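Local coordinates for cellulose-binding protein (Saccharophagus degradans, PDB 2YHG), which is thought to hydrolyse N- or O-glycosidic bonds as part of a larger polysaccharide-binding protein, of which this is the C-terminal piece with a nucleoside hydrolase-like domain, at residues K179-D184 and D258-S263; F248-M251 and L256-P259; M251-L256 and G265-R270; I304-T309 and Y379-S384. One frame throughout, in Å; residues are numbered along the deposited sequence. Where two conformers were deposited one is given.

Overall arrangement
Interactions 2 and 3 lie in the core. Interaction 1 is a surface contact, and interaction 4 is partly buried, with W307 and Y379 inside and R306 and E381 exposed. The first three fall within the nucleoside hydrolase-like domain and involve the long loop after helix 246-249. Interaction 2 folds this loop back on itself through hydrogen bonds and a histidine-proline contact. Interaction 3 shares M251 and L256 with it and packs mainly around W267. Interaction 1 joins the same loop to the parallel sheet by one arginine-serine bond. Interaction 4 reaches the C-terminal domain, where a salt bridge lies beside aromatic packing and a magnesium ion is bound farther along. W307 connects it to W267 and L256.

Interaction 1 of 4, residues K179-D184 and D258-S263; sequences KLRVYD and DPSVVS
An Asx turn within a type I beta turn, D258 to V261, presents S260 to R181 on strand 180-185. R181 NE donates to S260 OG at 2.8 Å, and the bond is nearly straight at 168°. OG lies at the edge of the guanidinium, in its plane. The R181 chain bends at CG (chi2 97°), which turns the guanidinium back along its own strand. R181 NH1 then donates to the carbonyl O of L180 at 3.0 Å, coming from above the carbonyl plane. It also bonds the backbone O of S178. With NE held by S260 and NH1 by two carbonyls, the rotation of the group is largely fixed. The strand is part of the six-stranded parallel sheet of the nucleoside hydrolase-like domain, and both R181 and S260 touch W147 on the adjacent strand 146-150. The turn has its own bonds. V261 N donates to D258 O at 2.9 Å. S260 N donates to D258 OD1 at 3.0 Å, on its anti side but tilted out of the carboxylate plane. A water 2.9 Å from R181 NH2 accepts from it, and has a weak link to S260 OG at 3.5 Å.

Interaction 2 of 4, residues F248-M251 and L256-P259; sequences FLHM and LNDP
M251 and P259 bring the two backbones closest, with 5.8 Å between their CA atoms, as the chain after helix 246-249 doubles back on itself. The H250 side chain carries much of the contact. Its CG is anti to the backbone N (chi1 -172°), which swings the ring onto P259. H250 NE2 donates to P259 O at 2.9 Å. The bond uses a lone pair in the carbonyl plane, though the acceptor sits 25° out of the ring plane. P259 CB lies over one face of the same ring, 3.3 Å from H250 NE2. The proline therefore offers both an acceptor and an apolar surface to the imidazole. P259 CB also meets M251 CG at 4.1 Å. N257 takes hold of the H250 backbone. N257 ND2 donates to H250 O at 3.0 Å, in the carbonyl plane. The other end of this amide is held by a water, which donates to N257 OD1 at 2.8 Å and to L249 O at 3.0 Å. This accounts for both polar ends of the buried asparagine. Beyond the two segments, W147 of strand 146-150 meets the H250 ring edge-to-face. Y183 of strand 180-185 meets it at an angle. The segments form a buried reversal of the chain, packed against the parallel sheet of the nucleoside hydrolase-like domain.

Interaction 3 of 4, residues M251-L256 and G265-R270; sequences MANPGL and GGWGGR
N253 and L256 meet the indole of W267 in the tight part of this contact. N253 ND2 stands 3.2 Å above the W267 ring plane, over its centre. The amide plane is turned 74° from the indole, so the group stands on the ring rather than stacking flat. It is an amino-aromatic contact. L256 extends with CG anti to the backbone N (chi1 176°), and this sends CD2 into the corner between W267 and G266. L256 CD2 is 3.8 Å from W267 CD1 and also 3.8 Å from G266 CA. G266 has no side chain there, so the methyl group packs directly on the backbone. One water accepts from N253 ND2 and from W267 N, each at 3.0 Å. The same water donates to L249 and N257, so it is gripped from four points. Each segment is also shaped by its own turn. L256 N donates to N253 O at 2.9 Å, and G269 N donates to G266 O at 2.9 Å in a type I turn.

The other side is looser. A252 CB only touches W267 CE3 at 4.2 Å. N253 is partly exposed, and its OD1 bonds a buffer molecule, probably from the crystallisation liquor. G266, with S303, belongs to a magnesium site.

The indole NE1 bonds Y429 OH on strand 427-436. The W267 ring also meets that of W307, and it touches A310, I311 and D314 of helix 308-323. The contact thus sits between that helix and the C-terminal sheet.

Interaction 4 of 4, residues I304-T309 and Y379-S384; sequences IKRWST and YGEADS. With MG (magnesium ion), chain E; EDO (1,2-ethanediol), chain K.
R306 reaches across to Y379 and E381. Its CB points toward the 379-384 segment. R306 CG lies between the backbone N and the carbonyl carbon (chi1 67°) and sits 3.4 Å above the plane of the W307 ring, toward the rim. The chain stays extended to CD (chi2 -175°), then bends about CG-CD (chi3 -58°), turning the guanidinium toward Y379 and E381. At the tip, R306 NH1 forms a salt bridge to E381 OE2 at 3.0 Å. OE2 lies in the guanidinium plane, but NH1 meets it from above the carboxylate plane. Y379 CE1 lies over a face of the guanidinium, 3.8 Å from R306 NH1. R306 NH2 donates to O1 of an ethanediol, probably from the crystallisation liquor, at 2.9 Å and to a water that donates to E381 OE1. The contact joins the 3-10 turn leading into helix 308-323 to the loop after strand 372-378, an outer strand of the C-terminal mixed sheet. W307 CZ2 meets Y379 OH at 3.6 Å, at the indole edge. That hydroxyl is buried with no polar partner in the model. Farther along, G380 O at 2.3 Å and D383 OD1 at 2.2 Å bind a magnesium ion, with Y385 and a water.

Interaction 1 of 4, residues K179-D184 and D258-S263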
loop_
_atom_site.group_PDB
_atom_site.type_symbol
_atom_site.label_atom_id
_atom_site.label_comp_id
_atom_site.label_asym_id
_atom_site.label_seq_id
_atom_site.Cartn_x
_atom_site.Cartn_y
_atom_site.Cartn_z
ATOM N N LYS A 179 -10.354 -6.717 12.429
ATOM C CA LYS A 179 -9.060 -6.088 12.544
ATOM C C LYS A 179 -8.111 -6.380 11.370
ATOM O O LYS A 179 -7.029 -5.839 11.324
ATOM C CB LYS A 179 -8.400 -6.546 13.830
ATOM C CG LYS A 179 -9.121 -6.051 15.057
ATOM C CD LYS A 179 -8.529 -6.518 16.351
ATOM C CE LYS A 179 -8.601 -8.022 16.470
ATOM N NZ LYS A 179 -8.236 -8.495 17.834
ATOM N N LEU A 180 -8.562 -7.190 10.424
ATOM C CA LEU A 180 -7.779 -7.612 9.258
ATOM C C LEU A 180 -8.280 -6.868 8.020
ATOM O O LEU A 180 -9.451 -6.506 7.935
ATOM C CB LEU A 180 -7.947 -9.117 9.096
ATOM C CG LEU A 180 -7.117 -9.830 8.022
ATOM C CD1 LEU A 180 -5.630 -9.660 8.225
ATOM C CD2 LEU A 180 -7.526 -11.287 7.994
ATOM N N ARG A 181 -7.391 -6.711 7.033
ATOM C CA ARG A 181 -7.755 -6.299 5.684
ATOM C C ARG A 181 -6.873 -7.084 4.735
ATOM O O ARG A 181 -5.726 -7.385 5.087
ATOM C CB ARG A 181 -7.574 -4.824 5.402
ATOM C CG ARG A 181 -8.556 -3.898 6.119
ATOM C CD ARG A 181 -7.897 -3.358 7.359
ATOM N NE ARG A 181 -8.788 -2.358 8.023
ATOM C CZ ARG A 181 -9.733 -2.661 8.910
ATOM N NH1 ARG A 181 -9.968 -3.901 9.273
ATOM N NH2 ARG A 181 -10.309 -1.676 9.565
ATOM N N VAL A 182 -7.398 -7.423 3.566
ATOM C CA VAL A 182 -6.622 -8.147 2.573
ATOM C C VAL A 182 -6.511 -7.326 1.300
ATOM O O VAL A 182 -7.511 -6.825 0.775
ATOM C CB VAL A 182 -7.258 -9.527 2.264
ATOM C CG1 VAL A 182 -6.515 -10.243 1.128
ATOM C CG2 VAL A 182 -7.266 -10.401 3.529
ATOM N N TYR A 183 -5.276 -7.254 0.779
ATOM C CA TYR A 183 -5.018 -6.691 -0.556
ATOM C C TYR A 183 -4.409 -7.820 -1.383
ATOM O O TYR A 183 -3.275 -8.222 -1.163
ATOM C CB TYR A 183 -4.078 -5.470 -0.476
ATOM C CG TYR A 183 -4.048 -4.635 -1.729
ATOM C CD1 TYR A 183 -3.605 -5.152 -2.939
ATOM C CD2 TYR A 183 -4.419 -3.305 -1.714
ATOM C CE1 TYR A 183 -3.514 -4.354 -4.060
ATOM C CE2 TYR A 183 -4.341 -2.491 -2.860
ATOM C CZ TYR A 183 -3.883 -3.039 -4.033
ATOM O OH TYR A 183 -3.745 -2.313 -5.200
ATOM N N ASP A 184 -5.225 -8.337 -2.303
ATOM C CA ASP A 184 -4.896 -9.470 -3.176
ATOM C C ASP A 184 -4.560 -8.916 -4.553
ATOM O O ASP A 184 -5.388 -8.261 -5.175
ATOM C CB ASP A 184 -6.129 -10.374 -3.214
ATOM C CG ASP A 184 -6.178 -11.392 -4.329
ATOM O OD1 ASP A 184 -5.160 -11.588 -5.019
ATOM O OD2 ASP A 184 -7.280 -12.013 -4.479
ATOM N N ASP A 258 -6.658 6.957 3.571
ATOM C CA ASP A 258 -6.847 5.926 4.559
ATOM C C ASP A 258 -7.152 4.633 3.806
ATOM O O ASP A 258 -8.190 4.531 3.176
ATOM C CB ASP A 258 -7.998 6.277 5.498
ATOM C CG ASP A 258 -8.193 5.251 6.593
ATOM O OD1 ASP A 258 -7.755 4.085 6.434
ATOM O OD2 ASP A 258 -8.747 5.634 7.646
ATOM N N PRO A 259 -6.220 3.670 3.815
ATOM C CA PRO A 259 -6.375 2.492 2.950
ATOM C C PRO A 259 -7.582 1.643 3.330
ATOM O O PRO A 259 -8.055 0.850 2.505
ATOM C CB PRO A 259 -5.066 1.728 3.158
ATOM C CG PRO A 259 -4.628 2.143 4.506
ATOM C CD PRO A 259 -4.975 3.608 4.595
ATOM N N SER A 260 -8.127 1.799 4.549
ATOM C CA SER A 260 -9.322 1.069 4.931
ATOM C C SER A 260 -10.578 1.709 4.325
ATOM O O SER A 260 -11.647 1.077 4.361
ATOM C CB SER A 260 -9.481 0.987 6.443
ATOM O OG SER A 260 -8.434 0.221 7.011
ATOM N N VAL A 261 -10.470 2.918 3.793
ATOM C CA VAL A 261 -11.570 3.579 3.081
ATOM C C VAL A 261 -11.182 3.434 1.612
ATOM O O VAL A 261 -10.510 4.279 1.028
ATOM C CB VAL A 261 -11.757 5.037 3.499
ATOM C CG1 VAL A 261 -12.965 5.608 2.766
ATOM C CG2 VAL A 261 -11.920 5.107 5.041
ATOM N N VAL A 262 -11.565 2.297 1.041
ATOM C CA VAL A 262 -10.955 1.857 -0.222
ATOM C C VAL A 262 -11.391 2.698 -1.404
ATOM O O VAL A 262 -10.744 2.653 -2.462
ATOM C CB VAL A 262 -11.182 0.350 -0.448
ATOM C CG1 VAL A 262 -10.649 -0.448 0.774
ATOM C CG2 VAL A 262 -12.654 0.030 -0.748
ATOM N N SER A 263 -12.458 3.465 -1.271
ATOM C CA SER A 263 -12.885 4.389 -2.315
ATOM C C SER A 263 -12.049 5.661 -2.394
ATOM O O SER A 263 -12.262 6.440 -3.332
ATOM C CB SER A 263 -14.315 4.790 -2.057
ATOM O OG SER A 263 -14.387 5.438 -0.788
HETATM O O HOH W 1 -10.158 1.210 9.836
#

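Interaction 2 of 4, residues F248-M251 and L256-P259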
loop_
_atom_site.group_PDB
_atom_site.type_symbol
_atom_site.label_atom_id
_atom_site.label_comp_id
_atom_site.label_asym_id
_atom_site.label_seq_id
_atom_site.Cartn_x
_atom_site.Cartn_y
_atom_site.Cartn_z
ATOM N N PHE A 248 1.538 -2.611 -1.461
ATOM C CA PHE A 248 2.009 -1.727 -0.397
ATOM C C PHE A 248 1.916 -0.259 -0.724
ATOM O O PHE A 248 1.820 0.543 0.211
ATOM C CB PHE A 248 3.424 -2.062 0.141
ATOM C CG PHE A 248 4.495 -2.069 -0.883
ATOM C CD1 PHE A 248 4.759 -3.216 -1.620
ATOM C CD2 PHE A 248 5.328 -0.966 -1.067
ATOM C CE1 PHE A 248 5.783 -3.245 -2.547
ATOM C CE2 PHE A 248 6.312 -0.977 -2.035
ATOM C CZ PHE A 248 6.551 -2.140 -2.752
ATOM N N LEU A 249 1.872 0.153 -1.977
ATOM C CA LEU A 249 1.694 1.575 -2.241
ATOM C C LEU A 249 0.346 2.047 -1.709
ATOM O O LEU A 249 0.206 3.238 -1.374
ATOM C CB LEU A 249 1.808 1.906 -3.733
ATOM C CG LEU A 249 3.140 1.581 -4.384
ATOM C CD1 LEU A 249 3.124 2.141 -5.817
ATOM C CD2 LEU A 249 4.311 2.129 -3.572
ATOM N N HIS A 250 -0.643 1.174 -1.609
ATOM C CA HIS A 250 -1.951 1.523 -1.040
ATOM C C HIS A 250 -1.791 2.163 0.346
ATOM O O HIS A 250 -2.590 3.050 0.687
ATOM C CB HIS A 250 -2.775 0.233 -0.975
ATOM C CG HIS A 250 -4.194 0.456 -0.593
ATOM N ND1 HIS A 250 -4.992 1.362 -1.235
ATOM C CD2 HIS A 250 -4.936 -0.156 0.365
ATOM C CE1 HIS A 250 -6.173 1.322 -0.647
ATOM N NE2 HIS A 250 -6.182 0.402 0.313
ATOM N N MET A 251 -0.818 1.707 1.124
ATOM C CA MET A 251 -0.599 2.115 2.488
ATOM C C MET A 251 0.591 3.059 2.661
ATOM O O MET A 251 1.022 3.289 3.789
ATOM C CB MET A 251 -0.463 0.908 3.416
ATOM C CG MET A 251 -1.492 -0.190 3.192
ATOM S SD MET A 251 -0.805 -1.401 1.999
ATOM C CE MET A 251 -2.048 -2.654 1.949
ATOM N N LEU A 256 -2.451 11.070 2.308
ATOM C CA LEU A 256 -3.183 11.010 1.044
ATOM C C LEU A 256 -4.459 10.217 1.158
ATOM O O LEU A 256 -5.496 10.602 0.608
ATOM C CB LEU A 256 -2.311 10.401 -0.053
ATOM C CG LEU A 256 -2.950 10.167 -1.416
ATOM C CD1 LEU A 256 -3.501 11.453 -2.026
ATOM C CD2 LEU A 256 -1.903 9.553 -2.354
ATOM N N ASN A 257 -4.401 9.074 1.811
ATOM C CA ASN A 257 -5.524 8.146 1.826
ATOM C C ASN A 257 -5.472 7.248 3.036
ATOM O O ASN A 257 -4.402 6.832 3.451
ATOM C CB ASN A 257 -5.647 7.310 0.535
ATOM C CG ASN A 257 -4.481 6.371 0.323
ATOM O OD1 ASN A 257 -3.336 6.817 0.131
ATOM N ND2 ASN A 257 -4.759 5.068 0.301
ATOM N N ASP A 258 -6.658 6.957 3.571
ATOM C CA ASP A 258 -6.847 5.926 4.559
ATOM C C ASP A 258 -7.152 4.633 3.806
ATOM O O ASP A 258 -8.190 4.531 3.176
ATOM C CB ASP A 258 -7.998 6.277 5.498
ATOM C CG ASP A 258 -8.193 5.251 6.593
ATOM O OD1 ASP A 258 -7.755 4.085 6.434
ATOM O OD2 ASP A 258 -8.747 5.634 7.646
ATOM N N PRO A 259 -6.220 3.670 3.815
ATOM C CA PRO A 259 -6.375 2.492 2.950
ATOM C C PRO A 259 -7.582 1.643 3.330
ATOM O O PRO A 259 -8.055 0.850 2.505
ATOM C CB PRO A 259 -5.066 1.728 3.158
ATOM C CG PRO A 259 -4.628 2.143 4.506
ATOM C CD PRO A 259 -4.975 3.608 4.595
HETATM O O HOH W 2 -1.109 5.917 -1.240
HETATM O O HOH W 3 -1.744 5.287 2.316
#

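Interaction 3 of 4, residues M251-L256 and G265-R270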
loop_
_atom_site.group_PDB
_atom_site.type_symbol
_atom_site.label_atom_id
_atom_site.label_comp_id
_atom_site.label_asym_id
_atom_site.label_seq_id
_atom_site.Cartn_x
_atom_site.Cartn_y
_atom_site.Cartn_z
ATOM N N MET A 251 -0.818 1.707 1.124
ATOM C CA MET A 251 -0.599 2.115 2.488
ATOM C C MET A 251 0.591 3.059 2.661
ATOM O O MET A 251 1.022 3.289 3.789
ATOM C CB MET A 251 -0.463 0.908 3.416
ATOM C CG MET A 251 -1.492 -0.190 3.192
ATOM S SD MET A 251 -0.805 -1.401 1.999
ATOM C CE MET A 251 -2.048 -2.654 1.949
ATOM N N ALA A 252 1.122 3.610 1.585
ATOM C CA ALA A 252 2.347 4.382 1.627
ATOM C C ALA A 252 2.172 5.784 2.189
ATOM O O ALA A 252 3.184 6.406 2.525
ATOM C CB ALA A 252 2.946 4.475 0.241
ATOM N N ASN A 253 0.959 6.345 2.134
ATOM C CA ASN A 253 0.756 7.758 2.308
ATOM C C ASN A 253 -0.440 8.056 3.191
ATOM O O ASN A 253 -1.529 8.378 2.710
ATOM C CB ASN A 253 0.517 8.444 0.964
ATOM C CG ASN A 253 1.656 8.301 0.014
ATOM O OD1 ASN A 253 2.697 8.926 0.176
ATOM N ND2 ASN A 253 1.452 7.541 -1.043
ATOM N N PRO A 254 -0.269 8.001 4.527
ATOM C CA PRO A 254 -1.411 8.246 5.400
ATOM C C PRO A 254 -2.074 9.603 5.214
ATOM O O PRO A 254 -3.271 9.729 5.440
ATOM C CB PRO A 254 -0.829 8.068 6.810
ATOM C CG PRO A 254 0.388 7.179 6.609
ATOM C CD PRO A 254 0.918 7.555 5.273
ATOM N N GLY A 255 -1.331 10.618 4.784
ATOM C CA GLY A 255 -1.916 11.919 4.532
ATOM C C GLY A 255 -2.704 12.003 3.243
ATOM O O GLY A 255 -3.501 12.942 3.075
ATOM N N LEU A 256 -2.451 11.070 2.308
ATOM C CA LEU A 256 -3.183 11.010 1.044
ATOM C C LEU A 256 -4.459 10.217 1.158
ATOM O O LEU A 256 -5.496 10.602 0.608
ATOM C CB LEU A 256 -2.311 10.401 -0.053
ATOM C CG LEU A 256 -2.950 10.167 -1.416
ATOM C CD1 LEU A 256 -3.501 11.453 -2.026
ATOM C CD2 LEU A 256 -1.903 9.553 -2.354
ATOM N N GLY A 265 -8.878 6.408 -3.154
ATOM C CA GLY A 265 -7.839 6.586 -4.157
ATOM C C GLY A 265 -6.506 6.958 -3.540
ATOM O O GLY A 265 -6.431 7.554 -2.462
ATOM N N GLY A 266 -5.438 6.552 -4.218
ATOM C CA GLY A 266 -4.091 6.727 -3.733
ATOM C C GLY A 266 -3.174 5.860 -4.547
ATOM O O GLY A 266 -3.549 5.372 -5.605
ATOM N N TRP A 267 -1.939 5.709 -4.101
ATOM C CA TRP A 267 -0.929 5.058 -4.920
ATOM C C TRP A 267 -1.168 3.570 -5.142
ATOM O O TRP A 267 -0.516 2.986 -6.017
ATOM C CB TRP A 267 0.443 5.276 -4.332
ATOM C CG TRP A 267 1.043 6.632 -4.361
ATOM C CD1 TRP A 267 0.461 7.815 -4.707
ATOM C CD2 TRP A 267 2.401 6.911 -4.034
ATOM N NE1 TRP A 267 1.402 8.828 -4.633
ATOM C CE2 TRP A 267 2.602 8.286 -4.233
ATOM C CE3 TRP A 267 3.476 6.119 -3.618
ATOM C CZ2 TRP A 267 3.830 8.902 -4.031
ATOM C CZ3 TRP A 267 4.700 6.725 -3.435
ATOM C CH2 TRP A 267 4.878 8.107 -3.655
ATOM N N GLY A 268 -2.060 2.943 -4.383
ATOM C CA GLY A 268 -2.472 1.580 -4.666
ATOM C C GLY A 268 -3.745 1.456 -5.480
ATOM O O GLY A 268 -4.243 0.337 -5.678
ATOM N N GLY A 269 -4.270 2.574 -5.961
ATOM C CA GLY A 269 -5.499 2.593 -6.728
ATOM C C GLY A 269 -6.718 2.991 -5.935
ATOM O O GLY A 269 -6.663 3.297 -4.731
ATOM N N ARG A 270 -7.846 2.989 -6.636
ATOM C CA ARG A 270 -9.147 3.433 -6.107
ATOM C C ARG A 270 -10.166 2.329 -6.354
ATOM O O ARG A 270 -10.223 1.793 -7.459
ATOM C CB ARG A 270 -9.585 4.731 -6.804
ATOM C CG ARG A 270 -10.805 5.334 -6.189
ATOM C CD ARG A 270 -11.108 6.715 -6.749
ATOM N NE ARG A 270 -11.235 6.729 -8.225
ATOM C CZ ARG A 270 -12.307 6.305 -8.893
ATOM N NH1 ARG A 270 -13.369 5.893 -8.242
ATOM N NH2 ARG A 270 -12.298 6.285 -10.213
HETATM O O HOH W 2 -1.109 5.917 -1.240
#

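Interaction 4 of 4, residues I304-T309 and Y379-S384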
loop_
_atom_site.group_PDB
_atom_site.type_symbol
_atom_site.label_atom_id
_atom_site.label_comp_id
_atom_site.label_asym_id
_atom_site.label_seq_id
_atom_site.Cartn_x
_atom_site.Cartn_y
_atom_site.Cartn_z
ATOM N N ILE A 304 -3.735 4.153 -10.804
ATOM C CA ILE A 304 -2.400 4.330 -10.239
ATOM C C ILE A 304 -1.566 5.313 -11.064
ATOM O O ILE A 304 -0.797 6.092 -10.525
ATOM C CB ILE A 304 -1.665 2.999 -10.033
ATOM C CG1 ILE A 304 -2.516 2.032 -9.182
ATOM C CG2 ILE A 304 -0.302 3.214 -9.403
ATOM C CD1 ILE A 304 -1.940 0.688 -9.096
ATOM N N LYS A 305 -1.664 5.211 -12.388
ATOM C CA LYS A 305 -0.833 5.998 -13.276
ATOM C C LYS A 305 -0.863 7.490 -13.005
ATOM O O LYS A 305 0.141 8.180 -13.199
ATOM C CB LYS A 305 -1.194 5.654 -14.719
ATOM C CG LYS A 305 -0.346 6.375 -15.749
ATOM N N ARG A 306 -1.994 8.015 -12.557
ATOM C CA ARG A 306 -2.050 9.423 -12.237
ATOM C C ARG A 306 -1.006 9.844 -11.209
ATOM O O ARG A 306 -0.628 11.015 -11.193
ATOM C CB ARG A 306 -3.455 9.786 -11.799
ATOM C CG ARG A 306 -3.866 9.150 -10.486
ATOM C CD ARG A 306 -5.313 9.428 -10.137
ATOM N NE ARG A 306 -5.554 10.848 -10.058
ATOM C CZ ARG A 306 -6.730 11.427 -10.266
ATOM N NH1 ARG A 306 -7.832 10.713 -10.407
ATOM N NH2 ARG A 306 -6.815 12.742 -10.245
ATOM N N TRP A 307 -0.546 8.921 -10.375
ATOM C CA TRP A 307 0.430 9.191 -9.344
ATOM C C TRP A 307 1.878 8.875 -9.762
ATOM O O TRP A 307 2.782 9.025 -8.972
ATOM C CB TRP A 307 0.103 8.345 -8.110
ATOM C CG TRP A 307 -1.328 8.461 -7.634
ATOM C CD1 TRP A 307 -2.280 7.498 -7.736
ATOM C CD2 TRP A 307 -1.969 9.587 -7.012
ATOM N NE1 TRP A 307 -3.474 7.943 -7.242
ATOM C CE2 TRP A 307 -3.314 9.230 -6.798
ATOM C CE3 TRP A 307 -1.539 10.861 -6.637
ATOM C CZ2 TRP A 307 -4.219 10.081 -6.180
ATOM C CZ3 TRP A 307 -2.443 11.698 -6.017
ATOM C CH2 TRP A 307 -3.770 11.312 -5.816
ATOM N N SER A 308 2.081 8.410 -10.988
ATOM C CA SER A 308 3.339 7.812 -11.409
ATOM C C SER A 308 4.546 8.720 -11.197
ATOM O O SER A 308 5.603 8.246 -10.807
ATOM C CB SER A 308 3.275 7.360 -12.880
ATOM O OG SER A 308 2.693 6.060 -12.990
ATOM N N THR A 309 4.437 10.009 -11.529
ATOM C CA THR A 309 5.624 10.854 -11.392
ATOM C C THR A 309 6.105 10.845 -9.951
ATOM O O THR A 309 7.321 10.746 -9.677
ATOM C CB THR A 309 5.358 12.260 -11.884
ATOM O OG1 THR A 309 5.082 12.192 -13.277
ATOM C CG2 THR A 309 6.570 13.165 -11.646
ATOM N N TYR A 379 -10.857 16.219 -5.482
ATOM C CA TYR A 379 -10.780 14.785 -5.856
ATOM C C TYR A 379 -12.189 14.237 -5.946
ATOM O O TYR A 379 -12.671 13.440 -5.137
ATOM C CB TYR A 379 -9.924 14.058 -4.820
ATOM C CG TYR A 379 -9.357 12.729 -5.289
ATOM C CD1 TYR A 379 -9.775 12.098 -6.454
ATOM C CD2 TYR A 379 -8.381 12.111 -4.563
ATOM C CE1 TYR A 379 -9.219 10.912 -6.865
ATOM C CE2 TYR A 379 -7.798 10.939 -4.968
ATOM C CZ TYR A 379 -8.231 10.323 -6.118
ATOM O OH TYR A 379 -7.648 9.134 -6.484
ATOM N N GLY A 380 -12.890 14.686 -6.988
ATOM C CA GLY A 380 -14.313 14.394 -7.133
ATOM C C GLY A 380 -14.652 12.930 -7.372
ATOM O O GLY A 380 -15.720 12.472 -7.030
ATOM N N GLU A 381 -13.696 12.164 -7.870
ATOM C CA GLU A 381 -13.898 10.724 -8.057
ATOM C C GLU A 381 -14.110 10.038 -6.707
ATOM O O GLU A 381 -14.714 8.964 -6.662
ATOM C CB GLU A 381 -12.699 10.091 -8.751
ATOM C CG GLU A 381 -12.459 10.576 -10.150
ATOM C CD GLU A 381 -11.363 11.635 -10.197
ATOM O OE1 GLU A 381 -11.324 12.534 -9.328
ATOM O OE2 GLU A 381 -10.593 11.614 -11.164
ATOM N N ALA A 382 -13.531 10.582 -5.645
ATOM C CA ALA A 382 -13.472 9.922 -4.363
ATOM C C ALA A 382 -14.609 10.318 -3.419
ATOM O O ALA A 382 -14.860 9.626 -2.434
ATOM C CB ALA A 382 -12.152 10.226 -3.688
ATOM N N ASP A 383 -15.289 11.422 -3.687
ATOM C CA ASP A 383 -16.231 11.967 -2.727
ATOM C C ASP A 383 -17.682 11.748 -3.159
ATOM O O ASP A 383 -17.975 11.356 -4.291
ATOM C CB ASP A 383 -15.910 13.435 -2.381
ATOM C CG ASP A 383 -16.012 14.388 -3.539
ATOM O OD1 ASP A 383 -16.652 14.097 -4.556
ATOM O OD2 ASP A 383 -15.416 15.485 -3.417
ATOM N N SER A 384 -18.615 11.962 -2.236
ATOM C CA SER A 384 -20.011 11.657 -2.523
ATOM C C SER A 384 -20.726 12.804 -3.194
ATOM O O SER A 384 -21.774 12.599 -3.808
ATOM C CB SER A 384 -20.736 11.220 -1.282
ATOM O OG SER A 384 -20.822 12.281 -0.330
HETATM MG MG MG E . -17.787 13.219 -6.219
HETATM C C1 EDO K . -5.330 14.853 -7.547
HETATM O O1 EDO K . -5.303 14.932 -8.977
HETATM C C2 EDO K . -6.678 14.415 -6.996
HETATM O O2 EDO K . -7.650 15.416 -7.259
HETATM O O HOH W 4 -9.098 14.299 -9.364
HETATM O O HOH W 5 -18.963 11.798 -7.637
#